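Local coordinates for probable transcriptional regulator, TetR family protein (Rhodococcus sp., PDB 3BJB) that probably binds operator DNA as a transcriptional regulator, through an N-terminal helix-turn-helix domain joined to an all-helical C-terminal domain, at residues B[32-36]-B[113-119]; B[40-45]-B[65-70]. All coordinates share one frame; numbering follows the deposited sequence.

Interaction 1: residues B[32-36]-B[113-119]; sequences IELAT and RPALSTA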
loop_
_atom_site.group_PDB
_atom_site.type_symbol
_atom_site.label_atom_id
_atom_site.label_comp_id
_atom_site.label_asym_id
_atom_site.label_seq_id
_atom_site.Cartn_x
_atom_site.Cartn_y
_atom_site.Cartn_z
ATOM N N ILE B 32 7.901 -13.116 14.375
ATOM C CA ILE B 32 8.730 -13.191 13.162
ATOM C C ILE B 32 8.811 -14.598 12.521
ATOM O O ILE B 32 8.588 -14.728 11.305
ATOM C CB ILE B 32 10.144 -12.579 13.382
ATOM C CG1 ILE B 32 10.044 -11.063 13.539
ATOM C CG2 ILE B 32 11.104 -12.932 12.219
ATOM C CD1 ILE B 32 11.164 -10.478 14.352
ATOM N N GLU B 33 9.098 -15.626 13.320
ATOM C CA GLU B 33 9.095 -17.025 12.855
ATOM C C GLU B 33 7.752 -17.500 12.319
ATOM O O GLU B 33 7.691 -18.245 11.335
ATOM C CB GLU B 33 9.441 -18.009 13.976
ATOM C CG GLU B 33 10.260 -17.475 15.110
ATOM C CD GLU B 33 11.033 -18.583 15.771
ATOM O OE1 GLU B 33 10.482 -19.230 16.701
ATOM O OE2 GLU B 33 12.176 -18.835 15.330
ATOM N N LEU B 34 6.668 -17.114 12.977
ATOM C CA LEU B 34 5.371 -17.565 12.491
ATOM C C LEU B 34 4.983 -16.894 11.185
ATOM O O LEU B 34 4.497 -17.549 10.262
ATOM C CB LEU B 34 4.304 -17.467 13.570
ATOM C CG LEU B 34 4.480 -18.714 14.448
ATOM C CD1 LEU B 34 4.713 -18.423 15.962
ATOM C CD2 LEU B 34 3.332 -19.675 14.197
ATOM N N ALA B 35 5.247 -15.598 11.084
ATOM C CA ALA B 35 4.963 -14.886 9.859
ATOM C C ALA B 35 5.931 -15.351 8.798
ATOM O O ALA B 35 5.630 -15.217 7.621
ATOM C CB ALA B 35 5.066 -13.401 10.063
ATOM N N THR B 36 7.084 -15.902 9.210
ATOM C CA THR B 36 8.040 -16.467 8.250
ATOM C C THR B 36 7.555 -17.814 7.713
ATOM O O THR B 36 7.833 -18.162 6.559
ATOM C CB THR B 36 9.505 -16.541 8.781
ATOM O OG1 THR B 36 10.071 -15.225 8.791
ATOM C CG2 THR B 36 10.391 -17.426 7.899
ATOM N N ARG B 113 12.507 -12.015 2.655
ATOM C CA ARG B 113 11.516 -12.791 3.400
ATOM C C ARG B 113 10.166 -12.215 3.047
ATOM O O ARG B 113 9.673 -11.308 3.745
ATOM C CB ARG B 113 11.743 -12.741 4.910
ATOM C CG ARG B 113 13.153 -13.144 5.329
ATOM C CD ARG B 113 13.721 -12.096 6.268
ATOM N NE ARG B 113 13.650 -12.533 7.658
ATOM C CZ ARG B 113 13.818 -11.728 8.699
ATOM N NH1 ARG B 113 14.038 -10.425 8.509
ATOM N NH2 ARG B 113 13.745 -12.227 9.932
ATOM N N PRO B 114 9.566 -12.731 1.945
ATOM C CA PRO B 114 8.374 -12.127 1.395
ATOM C C PRO B 114 7.270 -12.330 2.375
ATOM O O PRO B 114 6.499 -11.395 2.664
ATOM C CB PRO B 114 8.111 -12.944 0.113
ATOM C CG PRO B 114 9.423 -13.639 -0.181
ATOM C CD PRO B 114 9.980 -13.918 1.169
ATOM N N ALA B 115 7.206 -13.527 2.931
ATOM C CA ALA B 115 6.061 -13.884 3.727
ATOM C C ALA B 115 5.966 -12.951 4.952
ATOM O O ALA B 115 4.943 -12.295 5.152
ATOM C CB ALA B 115 6.096 -15.388 4.088
ATOM N N LEU B 116 7.062 -12.827 5.701
ATOM C CA LEU B 116 7.179 -11.851 6.818
ATOM C C LEU B 116 6.927 -10.400 6.438
ATOM O O LEU B 116 6.205 -9.691 7.112
ATOM C CB LEU B 116 8.572 -11.928 7.431
ATOM C CG LEU B 116 8.924 -10.931 8.532
ATOM C CD1 LEU B 116 8.026 -11.127 9.756
ATOM C CD2 LEU B 116 10.427 -11.098 8.896
ATOM N N SER B 117 7.564 -9.957 5.374
ATOM C CA SER B 117 7.342 -8.609 4.845
ATOM C C SER B 117 5.898 -8.292 4.487
ATOM O O SER B 117 5.370 -7.239 4.853
ATOM C CB SER B 117 8.247 -8.397 3.639
ATOM O OG SER B 117 9.594 -8.439 4.115
ATOM N N THR B 118 5.249 -9.220 3.799
ATOM C CA THR B 118 3.850 -9.108 3.527
ATOM C C THR B 118 3.055 -8.920 4.806
ATOM O O THR B 118 2.203 -8.016 4.873
ATOM C CB THR B 118 3.415 -10.361 2.821
ATOM O OG1 THR B 118 4.235 -10.530 1.656
ATOM C CG2 THR B 118 1.984 -10.318 2.457
ATOM N N ALA B 119 3.299 -9.708 5.847
ATOM C CA ALA B 119 2.560 -9.459 7.083
ATOM C C ALA B 119 2.827 -8.078 7.712
ATOM O O ALA B 119 1.941 -7.522 8.374
ATOM C CB ALA B 119 2.822 -10.548 8.089
#
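Ala35 and Leu116 bring together the two domains of the TetR fold: helix 22-37 is the first helix of the DNA-binding domain, and helix 114-126 belongs to the C-terminal domain. Their local axes come within 8.0 Å and cross at 111°, and the contact is small, made chiefly by a few side chains and the Ala35 carbonyl. Small residues make the close approach possible. The methyl of Ala35 points at the other helix, where its CB meets Leu116 CD1 at 3.7 Å and, a little farther off, Ala119 CB at 4.1 Å. On the backbone side the carbonyl of Ala35 faces the start of the second helix, its O lying 3.6 Å from Ala115 CB.

With CG of Leu116 trans to the backbone N (chi1 176°), its two methyls come to rest against Ile32 and Ala35: CD1 goes to Ala35, while CD2 lies 3.9 Å from Ile32 CG2. The same CD2 sits over the centre of one face of the Arg113 guanidinium, 3.4 Å above its plane, and Ile32 CG2 approaches that group obliquely, 3.6 Å from Arg113 NH2. Shortening Leu116 to an alanine removes both methyls, which is likely to open a gap against Ile32 and Ala35 and leave that face of the Arg113 guanidinium without its apolar cover.

Arg113, at the N-cap position, gets there through bends at chi2 and chi3 that fold its chain toward Ile32, and its NH1 makes a weak hydrogen bond to Gln77 of helix 66-86. Thr36 borders the contact at the end nearer the surface. Its hydroxyl is turned back onto its own helix, OG1 donating to Ile32 O at 3.0 Å from 39° above the carbonyl plane.

Interaction 2: residues B[40-45]-B[65-70]; sequences LARVQM and SKTHLF. With SO4 (sulfate ion), chain L.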
loop_
_atom_site.group_PDB
_atom_site.type_symbol
_atom_site.label_atom_id
_atom_site.label_comp_id
_atom_site.label_asym_id
_atom_site.label_seq_id
_atom_site.Cartn_x
_atom_site.Cartn_y
_atom_site.Cartn_z
ATOM N N LEU B 40 -0.215 -14.247 6.990
ATOM C CA LEU B 40 -0.719 -13.512 8.166
ATOM C C LEU B 40 -1.999 -14.181 8.682
ATOM O O LEU B 40 -2.122 -14.454 9.866
ATOM C CB LEU B 40 -1.011 -12.050 7.794
ATOM C CG LEU B 40 -0.764 -10.784 8.636
ATOM C CD1 LEU B 40 -1.698 -9.696 8.187
ATOM C CD2 LEU B 40 -0.874 -10.970 10.095
ATOM N N ALA B 41 -2.935 -14.466 7.778
ATOM C CA ALA B 41 -4.218 -15.101 8.111
ATOM C C ALA B 41 -4.078 -16.387 8.924
ATOM O O ALA B 41 -4.962 -16.751 9.693
ATOM C CB ALA B 41 -5.016 -15.373 6.824
ATOM N N ARG B 42 -2.939 -17.051 8.779
ATOM C CA ARG B 42 -2.680 -18.276 9.473
ATOM C C ARG B 42 -1.790 -18.076 10.700
ATOM O O ARG B 42 -1.285 -19.042 11.262
ATOM C CB ARG B 42 -2.062 -19.254 8.481
ATOM C CG ARG B 42 -3.076 -19.769 7.446
ATOM C CD ARG B 42 -2.457 -20.709 6.411
ATOM N NE ARG B 42 -1.993 -21.955 7.038
ATOM C CZ ARG B 42 -2.522 -23.157 6.822
ATOM N NH1 ARG B 42 -3.531 -23.311 5.965
ATOM N NH2 ARG B 42 -2.017 -24.208 7.453
ATOM N N VAL B 43 -1.601 -16.823 11.122
ATOM C CA VAL B 43 -0.781 -16.539 12.309
ATOM C C VAL B 43 -1.670 -16.201 13.492
ATOM O O VAL B 43 -2.361 -15.190 13.493
ATOM C CB VAL B 43 0.233 -15.408 12.082
ATOM C CG1 VAL B 43 1.027 -15.160 13.340
ATOM C CG2 VAL B 43 1.171 -15.755 10.928
ATOM N N GLN B 44 -1.640 -17.039 14.516
ATOM C CA GLN B 44 -2.565 -16.844 15.602
ATOM C C GLN B 44 -1.920 -16.478 16.898
ATOM O O GLN B 44 -0.861 -16.988 17.258
ATOM C CB GLN B 44 -3.460 -18.050 15.773
ATOM C CG GLN B 44 -4.529 -18.145 14.683
ATOM C CD GLN B 44 -4.723 -19.578 14.249
ATOM O OE1 GLN B 44 -5.511 -19.865 13.350
ATOM N NE2 GLN B 44 -3.993 -20.493 14.888
HETATM N N MSE B 45 -2.589 -15.581 17.607
HETATM C CA MSE B 45 -2.054 -15.017 18.822
HETATM C C MSE B 45 -1.673 -16.089 19.827
HETATM O O MSE B 45 -0.662 -15.959 20.517
HETATM C CB MSE B 45 -3.051 -14.021 19.391
HETATM C CG MSE B 45 -3.244 -12.827 18.474
HETATM SE SE MSE B 45 -1.600 -11.729 18.355
HETATM C CE MSE B 45 -1.816 -10.679 19.993
ATOM N N SER B 65 -4.042 -6.421 19.560
ATOM C CA SER B 65 -4.374 -7.359 18.505
ATOM C C SER B 65 -3.171 -7.707 17.664
ATOM O O SER B 65 -2.073 -7.175 17.850
ATOM C CB SER B 65 -5.547 -6.883 17.624
ATOM O OG SER B 65 -5.233 -5.714 16.901
ATOM N N LYS B 66 -3.405 -8.591 16.704
ATOM C CA LYS B 66 -2.365 -9.028 15.816
ATOM C C LYS B 66 -1.750 -7.881 15.028
ATOM O O LYS B 66 -0.532 -7.843 14.880
ATOM C CB LYS B 66 -2.910 -10.095 14.887
ATOM C CG LYS B 66 -1.826 -10.862 14.243
ATOM C CD LYS B 66 -2.334 -12.171 13.767
ATOM C CE LYS B 66 -3.120 -12.040 12.473
ATOM N NZ LYS B 66 -3.961 -13.248 12.335
ATOM N N THR B 67 -2.584 -6.968 14.516
ATOM C CA THR B 67 -2.088 -5.841 13.735
ATOM C C THR B 67 -1.185 -4.954 14.614
ATOM O O THR B 67 -0.197 -4.387 14.119
ATOM C CB THR B 67 -3.209 -5.015 12.998
ATOM O OG1 THR B 67 -4.187 -4.628 13.935
ATOM C CG2 THR B 67 -3.933 -5.820 11.914
ATOM N N HIS B 68 -1.475 -4.894 15.915
ATOM C CA HIS B 68 -0.575 -4.206 16.859
ATOM C C HIS B 68 0.789 -4.874 16.874
ATOM O O HIS B 68 1.825 -4.209 16.805
ATOM C CB HIS B 68 -1.092 -4.239 18.314
ATOM C CG HIS B 68 -2.203 -3.280 18.613
ATOM N ND1 HIS B 68 -3.518 -3.533 18.272
ATOM C CD2 HIS B 68 -2.204 -2.101 19.284
ATOM C CE1 HIS B 68 -4.276 -2.533 18.693
ATOM N NE2 HIS B 68 -3.505 -1.654 19.312
ATOM N N LEU B 69 0.781 -6.194 17.020
ATOM C CA LEU B 69 2.007 -6.949 17.142
ATOM C C LEU B 69 2.878 -6.761 15.908
ATOM O O LEU B 69 4.048 -6.377 16.032
ATOM C CB LEU B 69 1.710 -8.411 17.414
ATOM C CG LEU B 69 2.845 -9.401 17.291
ATOM C CD1 LEU B 69 3.834 -9.244 18.466
ATOM C CD2 LEU B 69 2.215 -10.796 17.260
ATOM N N PHE B 70 2.312 -6.971 14.716
ATOM C CA PHE B 70 3.108 -6.801 13.499
ATOM C C PHE B 70 3.548 -5.375 13.137
ATOM O O PHE B 70 4.511 -5.183 12.404
ATOM C CB PHE B 70 2.471 -7.535 12.347
ATOM C CG PHE B 70 2.581 -8.975 12.490
ATOM C CD1 PHE B 70 3.795 -9.600 12.292
ATOM C CD2 PHE B 70 1.473 -9.733 12.872
ATOM C CE1 PHE B 70 3.913 -10.988 12.454
ATOM C CE2 PHE B 70 1.582 -11.116 13.027
ATOM C CZ PHE B 70 2.805 -11.735 12.829
HETATM S S SO4 L . -6.487 -8.607 13.287
HETATM O O1 SO4 L . -6.299 -8.285 11.870
HETATM O O2 SO4 L . -5.772 -7.611 14.092
HETATM O O3 SO4 L . -7.921 -8.596 13.613
HETATM O O4 SO4 L . -5.969 -9.955 13.542
#
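The stretch leading into the predicted helix-turn-helix is tied to the start of helix 66-86 by Lys66, which reaches across to the loop carbonyls of Leu40 and Val43. Its ammonium NZ donates to Val43 O at 2.8 Å, in the carbonyl plane with a C=O...N angle of 155°, and makes a weak, longer bond to Leu40 O. Two carbonyls of one turn thus share a single charged group. The lysine leaves its helix with CG trans to the backbone N (chi1 -163°) and stays extended until a bend at chi3 swings the last carbons past Leu40, whose CD2 lies 3.4 Å from Lys66 CE as the two chains run by each other in opposite directions.

One turn further along the helix, Phe70 receives the apolar side of the loop. Val43 CG1 meets the ring in its plane, at the edge, 3.9 Å from CZ, while Leu40 CD2 comes obliquely to CE2 at 3.8 Å. Phe70 is also touched by Ala35 of helix 22-37 and Ser123 of helix 114-126. In the three-helix DNA-binding domain of TetR regulators, helix 66-86 follows the helix-turn-helix and leads into the C-terminal domain; these contacts fasten its first turns to the loop between the first two helices.

Met45, a selenomethionine, opens helix 45-51. Bent at chi2 and chi3, it lays SE 3.8 Å from Lys66 CA and 4.1 Å from Leu69 CD2; Ile56, Leu59 and Tyr60 of helix 56-62 also touch it. At the N-terminus of helix 66-86, a sulfate probably taken up from the crystallisation liquor accepts a hydrogen bond from Thr67 N to its O2, 3.3 Å long with an N-H...O angle of 155°.

Two neighbouring contacts illustrate how a small DNA-binding domain can be braced both within itself and against its partner domain. Their centres lie 11 Å apart on the same side of the chain's centre, and interaction 2 is nested in the loop that interaction 1 closes: the order is 32-36, 40-45, 65-70, 113-119. Between the two contacts Ala35 meets Phe70 and Ala119 meets Leu40, Ala35 CB touching Phe70 CE1 at 3.6 Å, so the packing is continuous. Helices 22-37, 66-86 and 114-126 converge here, and a shift between the domains could plausibly be felt at the entry to the predicted helix-turn-helix.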